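Local coordinates for hypothetical protein (Legionella pneumophila subsp. pneumophila, PDB 4JX2) that is of unknown function but is probably secreted, and combines many alpha helices with a small mixed beta sheet in an unusual arrangement, at residues A168-P173 with S238-H243. Sequence-based numbering, arbitrary orientation.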
ATOM      1  N   ALA A 168      23.228  23.000   8.979  1.00 40.35           N
ATOM      2  CA  ALA A 168      21.903  23.265   8.391  1.00 39.49           C
ATOM      3  C   ALA A 168      21.965  24.562   7.574  1.00 43.74           C
ATOM      4  O   ALA A 168      21.324  25.546   7.952  1.00 43.99           O
ATOM      5  CB  ALA A 168      20.839  23.341   9.481  1.00 39.20           C
ATOM      6  N   PRO A 169      22.736  24.587   6.450  1.00 40.38           N
ATOM      7  CA  PRO A 169      22.889  25.852   5.686  1.00 40.63           C
ATOM      8  C   PRO A 169      21.578  26.477   5.190  1.00 43.78           C
ATOM      9  O   PRO A 169      21.503  27.698   5.172  1.00 45.07           O
ATOM     10  CB  PRO A 169      23.816  25.492   4.528  1.00 42.74           C
ATOM     11  CG  PRO A 169      23.931  23.992   4.543  1.00 46.76           C
ATOM     12  CD  PRO A 169      23.580  23.505   5.892  1.00 41.51           C
ATOM     13  N   ALA A 170      20.540  25.682   4.893  1.00 38.84           N
ATOM     14  CA  ALA A 170      19.214  26.158   4.462  1.00 37.77           C
ATOM     15  C   ALA A 170      18.487  27.042   5.523  1.00 39.91           C
ATOM     16  O   ALA A 170      17.573  27.814   5.187  1.00 38.61           O
ATOM     17  CB  ALA A 170      18.339  24.960   4.124  1.00 37.44           C
ATOM     18  N   TRP A 171      18.865  26.875   6.808  1.00 36.18           N
ATOM     19  CA  TRP A 171      18.296  27.606   7.946  1.00 35.00           C
ATOM     20  C   TRP A 171      19.026  28.917   8.204  1.00 42.53           C
ATOM     21  O   TRP A 171      18.448  29.816   8.816  1.00 43.61           O
ATOM     22  CB  TRP A 171      18.361  26.747   9.212  1.00 32.05           C
ATOM     23  CG  TRP A 171      17.528  25.490   9.189  1.00 31.58           C
ATOM     24  CD1 TRP A 171      16.724  25.037   8.179  1.00 33.67           C
ATOM     25  CD2 TRP A 171      17.473  24.499  10.221  1.00 30.83           C
ATOM     26  NE1 TRP A 171      16.158  23.836   8.528  1.00 32.69           N
ATOM     27  CE2 TRP A 171      16.584  23.493   9.786  1.00 34.15           C
ATOM     28  CE3 TRP A 171      18.050  24.390  11.500  1.00 32.10           C
ATOM     29  CZ2 TRP A 171      16.273  22.389  10.579  1.00 32.64           C
ATOM     30  CZ3 TRP A 171      17.748  23.290  12.275  1.00 32.18           C
ATOM     31  CH2 TRP A 171      16.891  22.296  11.806  1.00 31.97           C
ATOM     32  N   LYS A 172      20.300  29.024   7.752  1.00 39.75           N
ATOM     33  CA  LYS A 172      21.148  30.203   7.944  1.00 40.70           C
ATOM     34  C   LYS A 172      20.379  31.534   7.750  1.00 43.50           C
ATOM     35  O   LYS A 172      20.469  32.348   8.661  1.00 43.93           O
ATOM     36  CB  LYS A 172      22.402  30.174   7.055  1.00 44.17           C
ATOM     37  CG  LYS A 172      23.605  30.907   7.654  1.00 57.52           C
ATOM     38  CD  LYS A 172      24.662  31.193   6.582  1.00 70.43           C
ATOM     39  CE  LYS A 172      25.928  31.834   7.117  1.00 75.79           C
ATOM     40  NZ  LYS A 172      26.660  32.596   6.053  1.00 82.55           N
ATOM     41  N   PRO A 173      19.558  31.775   6.682  1.00 38.07           N
ATOM     42  CA  PRO A 173      18.854  33.070   6.584  1.00 37.52           C
ATOM     43  C   PRO A 173      17.883  33.399   7.736  1.00 43.18           C
ATOM     44  O   PRO A 173      17.544  34.566   7.902  1.00 43.89           O
ATOM     45  CB  PRO A 173      18.054  32.926   5.279  1.00 37.77           C
ATOM     46  CG  PRO A 173      18.752  31.918   4.498  1.00 40.99           C
ATOM     47  CD  PRO A 173      19.283  30.944   5.485  1.00 36.89           C
ATOM     48  N   SER A 238      16.101  18.179   5.508  1.00 34.58           N
ATOM     49  CA  SER A 238      16.153  16.829   4.961  1.00 34.26           C
ATOM     50  C   SER A 238      16.316  16.869   3.423  1.00 37.26           C
ATOM     51  O   SER A 238      17.196  16.183   2.873  1.00 37.69           O
ATOM     52  CB  SER A 238      14.893  16.076   5.388  1.00 36.95           C
ATOM     53  OG  SER A 238      14.727  14.837   4.723  1.00 52.01           O
HETATM   54  N   MSE A 239      15.507  17.709   2.751  1.00 32.28           N
HETATM   55  CA  MSE A 239      15.551  17.837   1.296  1.00 32.90           C
HETATM   56  C   MSE A 239      16.808  18.581   0.817  1.00 39.36           C
HETATM   57  O   MSE A 239      17.380  18.189  -0.204  1.00 41.30           O
HETATM   58  CB  MSE A 239      14.291  18.525   0.777  1.00 34.97           C
HETATM   59  CG  MSE A 239      13.027  17.682   0.940  1.00 40.86           C
HETATM   60 SE   MSE A 239      11.456  18.612   0.266  0.75 48.36          SE
HETATM   61  CE  MSE A 239      10.073  17.846   1.385  1.00 44.21           C
ATOM     62  N   ASP A 240      17.253  19.625   1.554  1.00 34.76           N
ATOM     63  CA  ASP A 240      18.449  20.371   1.197  1.00 35.77           C
ATOM     64  C   ASP A 240      19.698  19.494   1.317  1.00 41.91           C
ATOM     65  O   ASP A 240      20.573  19.557   0.448  1.00 42.30           O
ATOM     66  CB  ASP A 240      18.609  21.630   2.066  1.00 37.85           C
ATOM     67  CG  ASP A 240      19.837  22.440   1.714  1.00 47.85           C
ATOM     68  OD1 ASP A 240      19.904  22.936   0.581  1.00 50.28           O
ATOM     69  OD2 ASP A 240      20.758  22.523   2.555  1.00 53.82           O
ATOM     70  N   GLN A 241      19.793  18.688   2.400  1.00 38.78           N
ATOM     71  CA  GLN A 241      20.939  17.803   2.611  1.00 38.69           C
ATOM     72  C   GLN A 241      21.068  16.774   1.473  1.00 43.31           C
ATOM     73  O   GLN A 241      22.181  16.533   0.980  1.00 44.26           O
ATOM     74  CB  GLN A 241      20.853  17.117   3.966  1.00 38.83           C
ATOM     75  CG  GLN A 241      21.228  18.031   5.132  1.00 40.41           C
ATOM     76  CD  GLN A 241      22.650  18.523   5.140  1.00 55.94           C
ATOM     77  OE1 GLN A 241      22.898  19.709   5.288  1.00 51.95           O
ATOM     78  NE2 GLN A 241      23.617  17.628   5.014  1.00 57.67           N
ATOM     79  N   LEU A 242      19.938  16.219   1.033  1.00 39.22           N
ATOM     80  CA  LEU A 242      19.936  15.288  -0.076  1.00 40.54           C
ATOM     81  C   LEU A 242      20.301  15.978  -1.401  1.00 45.27           C
ATOM     82  O   LEU A 242      21.095  15.424  -2.173  1.00 47.07           O
ATOM     83  CB  LEU A 242      18.593  14.572  -0.235  1.00 40.18           C
ATOM     84  CG  LEU A 242      18.698  13.420  -1.224  1.00 46.97           C
ATOM     85  CD1 LEU A 242      19.692  12.356  -0.732  1.00 48.71           C
ATOM     86  CD2 LEU A 242      17.371  12.833  -1.543  1.00 50.50           C
ATOM     87  N   HIS A 243      19.701  17.152  -1.685  1.00 37.78           N
ATOM     88  CA  HIS A 243      19.995  17.846  -2.918  1.00 36.44           C
ATOM     89  C   HIS A 243      21.509  18.133  -2.992  1.00 42.09           C
ATOM     90  O   HIS A 243      22.106  17.878  -4.034  1.00 44.47           O
ATOM     91  CB  HIS A 243      19.154  19.119  -3.054  1.00 36.06           C
ATOM     92  CG  HIS A 243      19.536  19.941  -4.240  1.00 40.03           C
ATOM     93  ND1 HIS A 243      20.486  20.949  -4.148  1.00 42.13           N
ATOM     94  CD2 HIS A 243      19.145  19.828  -5.528  1.00 42.00           C
ATOM     95  CE1 HIS A 243      20.604  21.447  -5.364  1.00 42.28           C
ATOM     96  NE2 HIS A 243      19.826  20.800  -6.234  1.00 42.63           N
TER
HETATM   97  O   HOH W   1      20.584  22.607   5.068  1.00 48.21           O
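The methyl group of Ala170 lies against the side chain of Asp240: CB of Ala170 is 3.8 Å from CG of Asp240, in contact with the carboxylate end as well as with CB of Asp240. CG of Asp240 is anti to the backbone N (chi1 -179°), which carries the carboxylate out from helix 223-247 toward the loop. There OD2 of Asp240 is 3.9 Å from N of Ala170, too far for a direct bond, and one water bridges the two. The water accepts from N of Ala170 at 3.1 Å and donates to OD2 of Asp240. The water thus gives a partner to the backbone N-H of Ala170, inside the turn, and links it to the carboxylate. Pro169 flanks the bridge: CG of its ring stands 4.0 Å from OD2 of Asp240, in van der Waals contact, and its side chain crosses that of Gln241 at about a right angle. Gln241 reaches this proline by a bend at chi2 (-64°), which brings its amide end to the proline ring. The segment 168-173 belongs to the linker between helices 162-165 and 175-197, and it docks on the flank of helix 223-247, so the contact joins two parts of a mostly helical region. The linker turns tightly here: N of Trp171 bonds to O of Ala168 at 3.0 Å, and N of Lys172 bonds to O of Pro169. CB of Ala168 sits 3.5 Å above one face of the Trp171 ring, offset toward its rim. Trp171 meets the same helix one to two turns nearer its N-terminus: the ring touches Leu236 and Gln237, and NE1 bonds to O of Leu233. Tyr403, from a later loop, touches both Pro169 and Asp240.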